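Local structure of Lmo2812 protein (Listeria monocytogenes EGD-e, 5ZQA) at residues A[55-60]-A[170-175]; A[126-131]-A[159-164]; A[250-255]-A[266-271]. The protein is a penicillin-binding protein that probably trims cell-wall peptidoglycan as a serine-type D-Ala-D-Ala carboxypeptidase. All coordinates share one frame; numbering follows the deposited sequence.

In the fold
From the N terminus, the chain first enters interaction 1 at 55-60, just before the predicted nucleophile Ser62. It then runs through a region of several helices and very little strand before 170-175 returns to close that loop. Interaction 2 is nested within it, joining helix 124-135 to loop 159-164. The two contacts touch where Val159 packs against Ser170 and Ala171. Interaction 3 follows in series. It closes a short loop between strand 246-255 of the five-stranded sheet and helix 258-272. Interactions 1 and 3 also touch, through Met58 and Thr175 against strand 246-255. Interactions 2 and 3 lie on opposite sides of the chain's centre, about 26 Å apart between centres.

Interaction 1. Residues A[55-60]-A[170-175]; sequences DKVMPI and SAVSTT
The flat groups that meet here are peptide units, with Met58 and Ser173 forming the hydrogen-bonded pair of a small antiparallel two-stranded sheet. Met58 and Ser173 send their CB atoms to one face. On the other face lie Val57 and Val172. The ribbon ties the chain just before the predicted nucleophile Ser62 to the start of helix 175-188, within the DD-peptidase fold.

Met58 N donates to Ser173 O at 2.9 Å, nearly in line with the carbonyl bond. Ser173 N returns a bond to Met58 O at 3.0 Å. A third bond runs from Ile60 N to Ala171 O, also 3.0 Å, but here the donor stands 36° above the carbonyl plane. Pro59 faces Val172 as a non-hydrogen-bonded pair. The two CA atoms approach to 4.3 Å while their side chains diverge.

The valines cross obliquely, with Val57 CG1 3.6 Å from Val172 CB. Ile60 reaches over the face with Ser173 and uses both branches. CG1 sits between the backbone N and the carbonyl carbon (chi1 62°) and lies 3.8 Å from Ala171 CB. CG2 covers Ser173 CB at the same separation of 3.8 Å. Leu178 of helix 175-188 packs against both Ile60 and Ser173. Ser173 OG turns to Thr156 OG1 for a hydrogen bond.

Thr174 is the N-cap of helix 175-188, with its OG1 accepting from Asp177 N. With OG1 between the backbone N and the carbonyl carbon (chi1 64°), CG2 lies beside the backbone N and meets the carbonyls of Asp55 and Lys56. A water extends the pairing beyond the strands, donating to Lys56 O and accepting from Thr175 N. Thr174 CG2 lies 3.6 Å from Lys56 O, the same carbonyl oxygen that takes the water's hydrogen bond.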
ATOM      1  N   ASP A  55      -1.817  -4.893  17.840  1.00 15.10           N
ATOM      2  CA  ASP A  55      -2.134  -3.588  18.410  1.00 16.46           C
ATOM      3  C   ASP A  55      -0.895  -2.703  18.525  1.00 15.76           C
ATOM      4  O   ASP A  55      -0.989  -1.567  18.994  1.00 18.18           O
ATOM      5  CB  ASP A  55      -2.781  -3.737  19.795  1.00 22.63           C
ATOM      6  CG  ASP A  55      -4.087  -4.505  19.756  1.00 26.17           C
ATOM      7  OD1 ASP A  55      -5.106  -3.938  19.300  1.00 30.18           O
ATOM      8  OD2 ASP A  55      -4.098  -5.673  20.204  1.00 30.56           O
ATOM      9  N   LYS A  56       0.261  -3.220  18.112  1.00 14.48           N
ATOM     10  CA  LYS A  56       1.517  -2.497  18.232  1.00 14.85           C
ATOM     11  C   LYS A  56       1.655  -1.420  17.153  1.00 14.27           C
ATOM     12  O   LYS A  56       1.458  -1.678  15.965  1.00 11.84           O
ATOM     13  CB  LYS A  56       2.700  -3.465  18.154  1.00 14.58           C
ATOM     14  CG  LYS A  56       4.058  -2.775  18.261  1.00 15.89           C
ATOM     15  CD  LYS A  56       5.205  -3.763  18.362  1.00 18.47           C
ATOM     16  CE  LYS A  56       6.527  -3.021  18.523  1.00 27.24           C
ATOM     17  NZ  LYS A  56       7.701  -3.930  18.490  1.00 32.09           N
ATOM     18  N   VAL A  57       1.993  -0.208  17.569  1.00 11.13           N
ATOM     19  CA  VAL A  57       2.216   0.878  16.619  1.00 11.15           C
ATOM     20  C   VAL A  57       3.546   0.686  15.881  1.00 13.26           C
ATOM     21  O   VAL A  57       4.606   0.556  16.500  1.00 14.45           O
ATOM     22  CB  VAL A  57       2.191   2.238  17.324  1.00 10.86           C
ATOM     23  CG1 VAL A  57       2.475   3.369  16.335  1.00 15.89           C
ATOM     24  CG2 VAL A  57       0.841   2.443  17.999  1.00 13.34           C
ATOM     25  N   MET A  58       3.470   0.667  14.553  1.00 10.18           N
ATOM     26  CA  MET A  58       4.600   0.343  13.688  1.00 10.78           C
ATOM     27  C   MET A  58       4.739   1.350  12.561  1.00 10.26           C
ATOM     28  O   MET A  58       3.736   1.807  12.024  1.00  9.78           O
ATOM     29  CB  MET A  58       4.422  -1.049  13.064  1.00 13.08           C
ATOM     30  CG  MET A  58       4.235  -2.177  14.052  1.00 13.82           C
ATOM     31  SD  MET A  58       5.786  -2.610  14.858  1.00 15.63           S
ATOM     32  CE  MET A  58       6.578  -3.565  13.554  1.00 14.37           C
ATOM     33  N   PRO A  59       5.980   1.681  12.170  1.00  8.82           N
ATOM     34  CA  PRO A  59       6.189   2.463  10.943  1.00 10.31           C
ATOM     35  C   PRO A  59       5.710   1.694   9.719  1.00 10.35           C
ATOM     36  O   PRO A  59       5.946   0.482   9.602  1.00 10.49           O
ATOM     37  CB  PRO A  59       7.710   2.659  10.890  1.00 13.39           C
ATOM     38  CG  PRO A  59       8.203   2.332  12.253  1.00 16.93           C
ATOM     39  CD  PRO A  59       7.248   1.338  12.836  1.00 13.80           C
ATOM     40  N   ILE A  60       5.039   2.382   8.803  1.00  8.20           N
ATOM     41  CA  ILE A  60       4.447   1.689   7.660  1.00  9.83           C
ATOM     42  C   ILE A  60       4.971   2.123   6.298  1.00  9.72           C
ATOM     43  O   ILE A  60       4.661   1.470   5.297  1.00  9.97           O
ATOM     44  CB  ILE A  60       2.911   1.832   7.643  1.00  9.56           C
ATOM     45  CG1 ILE A  60       2.493   3.308   7.495  1.00  9.21           C
ATOM     46  CG2 ILE A  60       2.313   1.160   8.882  1.00 10.11           C
ATOM     47  CD1 ILE A  60       0.996   3.496   7.181  1.00  9.37           C
ATOM     48  N   SER A 170       7.272   9.872  11.339  1.00 13.27           N
ATOM     49  CA  SER A 170       7.003   8.693  10.512  1.00 11.56           C
ATOM     50  C   SER A 170       5.525   8.370  10.443  1.00 11.91           C
ATOM     51  O   SER A 170       4.801   8.506  11.431  1.00 12.46           O
ATOM     52  CB  SER A 170       7.740   7.458  11.044  1.00 16.15           C
ATOM     53  OG  SER A 170       9.144   7.597  10.949  1.00 21.09           O
ATOM     54  N   ALA A 171       5.091   7.912   9.273  1.00  9.89           N
ATOM     55  CA  ALA A 171       3.773   7.306   9.137  1.00  9.60           C
ATOM     56  C   ALA A 171       3.715   6.027   9.965  1.00  8.39           C
ATOM     57  O   ALA A 171       4.602   5.180   9.846  1.00 10.33           O
ATOM     58  CB  ALA A 171       3.479   7.007   7.685  1.00 11.00           C
ATOM     59  N   VAL A 172       2.684   5.890  10.790  1.00  9.75           N
ATOM     60  CA  VAL A 172       2.551   4.702  11.630  1.00  9.11           C
ATOM     61  C   VAL A 172       1.118   4.186  11.641  1.00  8.57           C
ATOM     62  O   VAL A 172       0.163   4.935  11.392  1.00  9.33           O
ATOM     63  CB  VAL A 172       2.989   4.959  13.102  1.00  8.51           C
ATOM     64  CG1 VAL A 172       4.486   5.303  13.181  1.00  9.82           C
ATOM     65  CG2 VAL A 172       2.140   6.038  13.751  1.00 11.68           C
ATOM     66  N   SER A 173       0.978   2.899  11.951  1.00  8.57           N
ATOM     67  CA  SER A 173      -0.340   2.275  12.049  1.00  8.80           C
ATOM     68  C   SER A 173      -0.199   0.946  12.799  1.00 10.54           C
ATOM     69  O   SER A 173       0.842   0.680  13.400  1.00 10.72           O
ATOM     70  CB  SER A 173      -0.941   2.079  10.648  1.00 10.24           C
ATOM     71  OG  SER A 173      -2.315   1.736  10.706  1.00 11.27           O
ATOM     72  N   THR A 174      -1.249   0.132  12.768  1.00  9.17           N
ATOM     73  CA  THR A 174      -1.261  -1.202  13.376  1.00  8.79           C
ATOM     74  C   THR A 174      -1.765  -2.196  12.349  1.00  9.28           C
ATOM     75  O   THR A 174      -2.385  -1.780  11.366  1.00  8.72           O
ATOM     76  CB  THR A 174      -2.183  -1.274  14.592  1.00  9.34           C
ATOM     77  OG1 THR A 174      -3.533  -1.042  14.167  1.00 11.77           O
ATOM     78  CG2 THR A 174      -1.802  -0.218  15.634  1.00 11.36           C
ATOM     79  N   THR A 175      -1.561  -3.497  12.562  1.00  7.53           N
ATOM     80  CA  THR A 175      -2.116  -4.444  11.597  1.00  9.12           C
ATOM     81  C   THR A 175      -3.632  -4.336  11.543  1.00  8.65           C
ATOM     82  O   THR A 175      -4.227  -4.507  10.481  1.00  9.46           O
ATOM     83  CB  THR A 175      -1.762  -5.922  11.873  1.00 10.22           C
ATOM     84  OG1 THR A 175      -2.435  -6.386  13.047  1.00 12.44           O
ATOM     85  CG2 THR A 175      -0.265  -6.116  11.997  1.00 11.59           C
TER
HETATM   86  O   HOH W   1       0.493  -3.874  14.600  1.00 10.88           O

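Interaction 2. Residues A[126-131]-A[159-164]; sequences AAETLG and VSASGL
Glu128 and Ser162 join helix 124-135 to a loop beside the predicted active site, next to the SxxK pair Ser62 and Lys65. The side chain of Ser162 lies about 4 Å from that of Lys65, and Ser162 O accepts from Lys65 NZ. Ser162 also touches Asn124, which with Ser122 probably forms the SxN motif.

One carboxylate oxygen of Glu128 holds two donors from one residue. Ser162 OG donates a hydrogen bond to Glu128 OE1 at 2.7 Å, and OE1 receives it on its anti lone pair, away from the other oxygen. Ser162 N reaches the same OE1 at 3.1 Å, from 46° above the carboxylate plane. The glutamate chain bends at chi2 (-63°), which brings its head round to the loop. Its other oxygen, OE2, accepts from a water at 2.6 Å. That water accepts from Ala161 N.

Beside these polar bonds the helix meets the loop through small groups. Ala161 CB lies 3.3 Å from Ala127 O. Gly131 CA comes within 4.2 Å of Ala161 CB, and this bare CA lets the methyl sit close against the helix backbone. Ala127 CB rests 3.7 Å from Ser162 CA.

The loop also fixes its own shape. Ser162 OG accepts from Leu164 N in an ST turn, at 3.1 Å. Ser160 OG forms an ST motif with Gly163 N and donates to Leu164 O in the plane of that carbonyl.

Two donors from Ser162 and one water converge on the Glu128 carboxylate, consistent with its being ionised. Ser162 OG both donates to Glu128 and accepts from Leu164 N, which fixes its rotation. This is consistent with Glu128 acting as a second-shell residue that positions the loop whose Ser162 O meets Lys65, the predicted proton acceptor.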
ATOM      1  N   ALA A 126       5.871  10.051  -7.543  1.00  8.71           N
ATOM      2  CA  ALA A 126       4.529   9.954  -8.123  1.00  8.75           C
ATOM      3  C   ALA A 126       3.455  10.187  -7.060  1.00  9.00           C
ATOM      4  O   ALA A 126       2.491  10.935  -7.272  1.00  9.94           O
ATOM      5  CB  ALA A 126       4.343   8.611  -8.793  1.00  9.16           C
ATOM      6  N   ALA A 127       3.636   9.563  -5.903  1.00  7.76           N
ATOM      7  CA  ALA A 127       2.694   9.739  -4.798  1.00  8.17           C
ATOM      8  C   ALA A 127       2.612  11.195  -4.336  1.00  7.97           C
ATOM      9  O   ALA A 127       1.524  11.723  -4.123  1.00 10.15           O
ATOM     10  CB  ALA A 127       3.082   8.835  -3.632  1.00  8.90           C
ATOM     11  N   GLU A 128       3.764  11.837  -4.172  1.00  8.96           N
ATOM     12  CA  GLU A 128       3.788  13.219  -3.686  1.00  8.58           C
ATOM     13  C   GLU A 128       3.119  14.156  -4.687  1.00  9.83           C
ATOM     14  O   GLU A 128       2.428  15.103  -4.301  1.00 11.65           O
ATOM     15  CB  GLU A 128       5.223  13.685  -3.423  1.00  9.36           C
ATOM     16  CG  GLU A 128       5.892  12.996  -2.227  1.00 13.12           C
ATOM     17  CD  GLU A 128       5.198  13.296  -0.917  1.00 15.42           C
ATOM     18  OE1 GLU A 128       5.162  12.395  -0.040  1.00 14.26           O
ATOM     19  OE2 GLU A 128       4.691  14.428  -0.748  1.00 16.80           O
ATOM     20  N   THR A 129       3.314  13.863  -5.967  1.00  9.16           N
ATOM     21  CA  THR A 129       2.757  14.675  -7.050  1.00 10.03           C
ATOM     22  C   THR A 129       1.228  14.583  -7.045  1.00  9.71           C
ATOM     23  O   THR A 129       0.520  15.588  -7.180  1.00  9.74           O
ATOM     24  CB  THR A 129       3.305  14.227  -8.416  1.00 11.60           C
ATOM     25  OG1 THR A 129       4.727  14.382  -8.436  1.00 12.45           O
ATOM     26  CG2 THR A 129       2.701  15.051  -9.542  1.00 13.70           C
ATOM     27  N   LEU A 130       0.717  13.369  -6.865  1.00  8.69           N
ATOM     28  CA  LEU A 130      -0.733  13.170  -6.758  1.00  8.72           C
ATOM     29  C   LEU A 130      -1.334  13.873  -5.537  1.00 10.17           C
ATOM     30  O   LEU A 130      -2.376  14.522  -5.641  1.00 10.07           O
ATOM     31  CB  LEU A 130      -1.052  11.677  -6.716  1.00  9.59           C
ATOM     32  CG  LEU A 130      -0.757  10.903  -8.004  1.00  8.53           C
ATOM     33  CD1 LEU A 130      -0.783   9.399  -7.764  1.00  9.75           C
ATOM     34  CD2 LEU A 130      -1.744  11.286  -9.101  1.00 10.91           C
ATOM     35  N   GLY A 131      -0.687  13.744  -4.382  1.00 10.35           N
ATOM     36  CA  GLY A 131      -1.160  14.416  -3.186  1.00  9.45           C
ATOM     37  C   GLY A 131      -1.197  15.930  -3.363  1.00 11.26           C
ATOM     38  O   GLY A 131      -2.154  16.583  -2.944  1.00 11.77           O
ATOM     39  N   VAL A 159       1.837  10.991   7.406  1.00 10.45           N
ATOM     40  CA  VAL A 159       2.641  12.217   7.424  1.00 10.30           C
ATOM     41  C   VAL A 159       2.910  12.768   6.025  1.00 12.14           C
ATOM     42  O   VAL A 159       3.347  13.913   5.882  1.00 12.12           O
ATOM     43  CB  VAL A 159       4.001  11.997   8.158  1.00 10.95           C
ATOM     44  CG1 VAL A 159       3.779  11.546   9.607  1.00 12.41           C
ATOM     45  CG2 VAL A 159       4.887  10.990   7.429  1.00 10.56           C
ATOM     46  N   SER A 160       2.667  11.953   5.002  1.00  9.57           N
ATOM     47  CA  SER A 160       2.993  12.323   3.628  1.00 10.19           C
ATOM     48  C   SER A 160       2.281  11.397   2.656  1.00 10.28           C
ATOM     49  O   SER A 160       1.918  10.284   3.020  1.00  9.46           O
ATOM     50  CB  SER A 160       4.504  12.254   3.395  1.00  9.39           C
ATOM     51  OG  SER A 160       4.955  10.904   3.430  1.00  9.64           O
ATOM     52  N   ALA A 161       2.073  11.856   1.423  1.00  9.28           N
ATOM     53  CA  ALA A 161       1.417  11.040   0.407  1.00  8.73           C
ATOM     54  C   ALA A 161       2.189   9.754   0.096  1.00  9.55           C
ATOM     55  O   ALA A 161       1.595   8.718  -0.223  1.00  8.94           O
ATOM     56  CB  ALA A 161       1.225  11.850  -0.868  1.00 10.44           C
ATOM     57  N   SER A 162       3.515   9.833   0.181  1.00  8.29           N
ATOM     58  CA  SER A 162       4.373   8.708  -0.154  1.00  9.08           C
ATOM     59  C   SER A 162       4.611   7.754   1.005  1.00  9.66           C
ATOM     60  O   SER A 162       4.847   6.559   0.811  1.00  9.81           O
ATOM     61  CB  SER A 162       5.724   9.222  -0.652  1.00 10.11           C
ATOM     62  OG  SER A 162       6.350  10.019   0.342  1.00 11.40           O
ATOM     63  N   GLY A 163       4.589   8.301   2.211  1.00  9.15           N
ATOM     64  CA  GLY A 163       5.025   7.554   3.374  1.00  8.26           C
ATOM     65  C   GLY A 163       6.470   7.842   3.748  1.00 10.37           C
ATOM     66  O   GLY A 163       6.986   7.257   4.698  1.00 10.24           O
ATOM     67  N   LEU A 164       7.141   8.709   2.995  1.00 11.17           N
ATOM     68  CA  LEU A 164       8.474   9.151   3.390  1.00 11.09           C
ATOM     69  C   LEU A 164       8.352   9.967   4.668  1.00 10.83           C
ATOM     70  O   LEU A 164       7.375  10.688   4.842  1.00 11.63           O
ATOM     71  CB  LEU A 164       9.127   9.982   2.286  1.00 11.34           C
ATOM     72  CG  LEU A 164       9.552   9.245   1.015  1.00 13.06           C
ATOM     73  CD1 LEU A 164      10.108  10.229  -0.007  1.00 15.30           C
ATOM     74  CD2 LEU A 164      10.583   8.173   1.333  1.00 14.35           C
TER
HETATM   75  O   HOH W   2       2.747  14.609   1.015  1.00 16.68           O

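Interaction 3. Residues A[250-255]-A[266-271]; sequences SIVLDA and EKLMEV
The apolar contact is between Val252 and Leu268, on the face of the five-stranded antiparallel sheet covered by helix 258-272. The CG2 methyl of Val252 meets the CD1 methyl of Leu268 at 3.6 Å. Leu268 CG is anti to its carbonyl carbon (chi1 -69°), and from there CD1 reaches over the strand. The same methyl also comes 3.9 Å from Ile251 O. Nearer the root of the leucine, its CB stands 4.1 Å from Ser250 CB. Leu268 thus spans three consecutive strand residues.

The second kind of contact sets a methionine methyl against a hydroxyl. Met269 points its CB to the side of the strand. A bend at chi2 (-59°) then swings the thioether round, and its methyl CE comes to 3.4 Å from Ser250 OG. CE also lies 4.0 Å from Ser250 CB. Further along, Met269 touches Ala241 of strand 236-243, so this side chain reaches the neighbouring strand as well.

The strand and helix run roughly antiparallel. The strand 250-253 and helix 266-271 segments have axes 8.8 Å apart at closest approach, with directions 153° apart. Ser250 and Val252 alternate with Ile251 and Leu253 in facing. The first two point toward the helix, and Ile251 and Leu253 pack on helix 175-188. The strand's backbone bonds go to its sheet neighbours, Ser250 with Gly239 and Ile251 with Ala39. Lys267, on the exposed side of the helix, donates from NZ to Tyr32 O.

Helix and strand touch here through van der Waals contacts, with no hydrogen bond or charge pair between the two segments. Earlier in the same helix, Thr265 touches Ser250 and Val252, and Asp264 touches Val252. Between the two segments themselves, association rests on the shape and burial of Leu268, Met269, Ser250 and Val252.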
ATOM      1  N   SER A 250      -3.704 -10.149   4.401  1.00  7.30           N
ATOM      2  CA  SER A 250      -2.590 -10.419   5.307  1.00  8.66           C
ATOM      3  C   SER A 250      -1.747  -9.169   5.489  1.00  8.19           C
ATOM      4  O   SER A 250      -1.588  -8.383   4.560  1.00  7.89           O
ATOM      5  CB  SER A 250      -1.730 -11.564   4.768  1.00  9.55           C
ATOM      6  OG  SER A 250      -1.145 -11.211   3.519  1.00 10.19           O
ATOM      7  N   ILE A 251      -1.220  -8.986   6.697  1.00  7.94           N
ATOM      8  CA  ILE A 251      -0.341  -7.864   7.001  1.00  7.69           C
ATOM      9  C   ILE A 251       0.973  -8.374   7.588  1.00  8.17           C
ATOM     10  O   ILE A 251       0.957  -9.137   8.556  1.00  8.79           O
ATOM     11  CB  ILE A 251      -0.958  -6.902   8.032  1.00  9.11           C
ATOM     12  CG1 ILE A 251      -2.431  -6.601   7.723  1.00 14.59           C
ATOM     13  CG2 ILE A 251      -0.108  -5.645   8.142  1.00  9.71           C
ATOM     14  CD1 ILE A 251      -2.607  -5.801   6.525  1.00 15.11           C
ATOM     15  N   VAL A 252       2.094  -7.952   7.003  1.00  6.91           N
ATOM     16  CA  VAL A 252       3.439  -8.257   7.489  1.00  8.39           C
ATOM     17  C   VAL A 252       4.204  -6.956   7.677  1.00  8.46           C
ATOM     18  O   VAL A 252       4.350  -6.190   6.730  1.00  8.16           O
ATOM     19  CB  VAL A 252       4.198  -9.176   6.501  1.00  8.50           C
ATOM     20  CG1 VAL A 252       5.702  -9.164   6.775  1.00 11.69           C
ATOM     21  CG2 VAL A 252       3.630 -10.589   6.566  1.00 11.64           C
ATOM     22  N   LEU A 253       4.667  -6.704   8.898  1.00  7.86           N
ATOM     23  CA  LEU A 253       5.439  -5.505   9.216  1.00  8.17           C
ATOM     24  C   LEU A 253       6.779  -5.872   9.838  1.00  9.67           C
ATOM     25  O   LEU A 253       6.834  -6.701  10.746  1.00 10.64           O
ATOM     26  CB  LEU A 253       4.659  -4.595  10.175  1.00  9.50           C
ATOM     27  CG  LEU A 253       3.270  -4.182   9.690  1.00  9.70           C
ATOM     28  CD1 LEU A 253       2.486  -3.520  10.822  1.00 11.10           C
ATOM     29  CD2 LEU A 253       3.401  -3.242   8.504  1.00 10.05           C
ATOM     30  N   ASP A 254       7.840  -5.256   9.328  1.00 10.70           N
ATOM     31  CA  ASP A 254       9.207  -5.397   9.864  1.00 10.49           C
ATOM     32  C   ASP A 254       9.732  -6.828   9.794  1.00 10.25           C
ATOM     33  O   ASP A 254      10.236  -7.369  10.789  1.00 12.29           O
ATOM     34  CB  ASP A 254       9.271  -4.884  11.317  1.00 12.76           C
ATOM     35  CG  ASP A 254      10.703  -4.644  11.796  1.00 18.16           C
ATOM     36  OD1 ASP A 254      11.598  -4.420  10.946  1.00 18.63           O
ATOM     37  OD2 ASP A 254      10.932  -4.673  13.024  1.00 20.73           O
ATOM     38  N   ALA A 255       9.624  -7.450   8.623  1.00  9.88           N
ATOM     39  CA  ALA A 255      10.374  -8.681   8.374  1.00  9.73           C
ATOM     40  C   ALA A 255      11.827  -8.316   8.038  1.00 13.33           C
ATOM     41  O   ALA A 255      12.127  -7.171   7.696  1.00 12.43           O
ATOM     42  CB  ALA A 255       9.730  -9.493   7.255  1.00 10.82           C
ATOM     43  N   GLU A 266       3.267 -16.262   2.782  1.00 10.05           N
ATOM     44  CA  GLU A 266       2.853 -17.618   2.399  1.00 11.82           C
ATOM     45  C   GLU A 266       2.225 -18.357   3.581  1.00 10.62           C
ATOM     46  O   GLU A 266       1.185 -18.998   3.436  1.00 12.54           O
ATOM     47  CB  GLU A 266       4.033 -18.429   1.858  1.00 13.34           C
ATOM     48  CG  GLU A 266       4.519 -18.005   0.486  1.00 15.42           C
ATOM     49  CD  GLU A 266       5.661 -18.888  -0.000  1.00 24.85           C
ATOM     50  OE1 GLU A 266       5.410 -20.066  -0.330  1.00 29.68           O
ATOM     51  OE2 GLU A 266       6.814 -18.411  -0.030  1.00 33.29           O
ATOM     52  N   LYS A 267       2.862 -18.260   4.744  1.00 10.06           N
ATOM     53  CA  LYS A 267       2.360 -18.910   5.949  1.00  9.87           C
ATOM     54  C   LYS A 267       1.006 -18.341   6.369  1.00 11.59           C
ATOM     55  O   LYS A 267       0.109 -19.080   6.772  1.00 13.55           O
ATOM     56  CB  LYS A 267       3.371 -18.761   7.078  1.00 11.85           C
ATOM     57  CG  LYS A 267       4.617 -19.606   6.883  1.00 13.03           C
ATOM     58  CD  LYS A 267       5.605 -19.303   7.979  1.00 14.50           C
ATOM     59  CE  LYS A 267       6.871 -20.136   7.850  1.00 16.20           C
ATOM     60  NZ  LYS A 267       7.901 -19.574   8.766  1.00 18.33           N
ATOM     61  N   LEU A 268       0.853 -17.023   6.251  1.00 11.79           N
ATOM     62  CA  LEU A 268      -0.400 -16.380   6.641  1.00 10.21           C
ATOM     63  C   LEU A 268      -1.533 -16.739   5.687  1.00 10.26           C
ATOM     64  O   LEU A 268      -2.679 -16.939   6.119  1.00 11.11           O
ATOM     65  CB  LEU A 268      -0.227 -14.853   6.707  1.00 10.15           C
ATOM     66  CG  LEU A 268       0.668 -14.357   7.849  1.00  9.00           C
ATOM     67  CD1 LEU A 268       1.040 -12.902   7.625  1.00 12.55           C
ATOM     68  CD2 LEU A 268      -0.035 -14.514   9.195  1.00 12.32           C
ATOM     69  N   MET A 269      -1.222 -16.839   4.395  1.00 11.00           N
ATOM     70  CA  MET A 269      -2.240 -17.199   3.414  1.00 12.10           C
ATOM     71  C   MET A 269      -2.703 -18.643   3.634  1.00 15.76           C
ATOM     72  O   MET A 269      -3.891 -18.942   3.479  1.00 14.78           O
ATOM     73  CB  MET A 269      -1.709 -16.985   1.988  1.00 13.60           C
ATOM     74  CG  MET A 269      -1.653 -15.506   1.572  1.00 13.86           C
ATOM     75  SD  MET A 269      -3.299 -14.752   1.672  1.00 16.34           S
ATOM     76  CE  MET A 269      -2.962 -13.028   1.290  1.00 13.49           C
ATOM     77  N   GLU A 270      -1.780 -19.518   4.033  1.00 13.07           N
ATOM     78  CA  GLU A 270      -2.131 -20.903   4.377  1.00 15.35           C
ATOM     79  C   GLU A 270      -3.127 -20.942   5.541  1.00 15.63           C
ATOM     80  O   GLU A 270      -4.115 -21.678   5.507  1.00 15.99           O
ATOM     81  CB  GLU A 270      -0.876 -21.716   4.727  1.00 17.37           C
ATOM     82  CG  GLU A 270      -1.168 -23.169   5.091  1.00 23.50           C
ATOM     83  CD  GLU A 270       0.048 -24.071   4.948  1.00 36.99           C
ATOM     84  OE1 GLU A 270       0.792 -23.923   3.955  1.00 41.34           O
ATOM     85  OE2 GLU A 270       0.254 -24.935   5.828  1.00 39.58           O
ATOM     86  N   VAL A 271      -2.868 -20.142   6.568  1.00 12.51           N
ATOM     87  CA  VAL A 271      -3.793 -20.012   7.694  1.00 11.47           C
ATOM     88  C   VAL A 271      -5.117 -19.416   7.239  1.00 13.94           C
ATOM     89  O   VAL A 271      -6.199 -19.883   7.630  1.00 14.93           O
ATOM     90  CB  VAL A 271      -3.182 -19.126   8.807  1.00 13.01           C
ATOM     91  CG1 VAL A 271      -4.221 -18.796   9.881  1.00 15.72           C
ATOM     92  CG2 VAL A 271      -1.996 -19.839   9.418  1.00 14.55           C
TER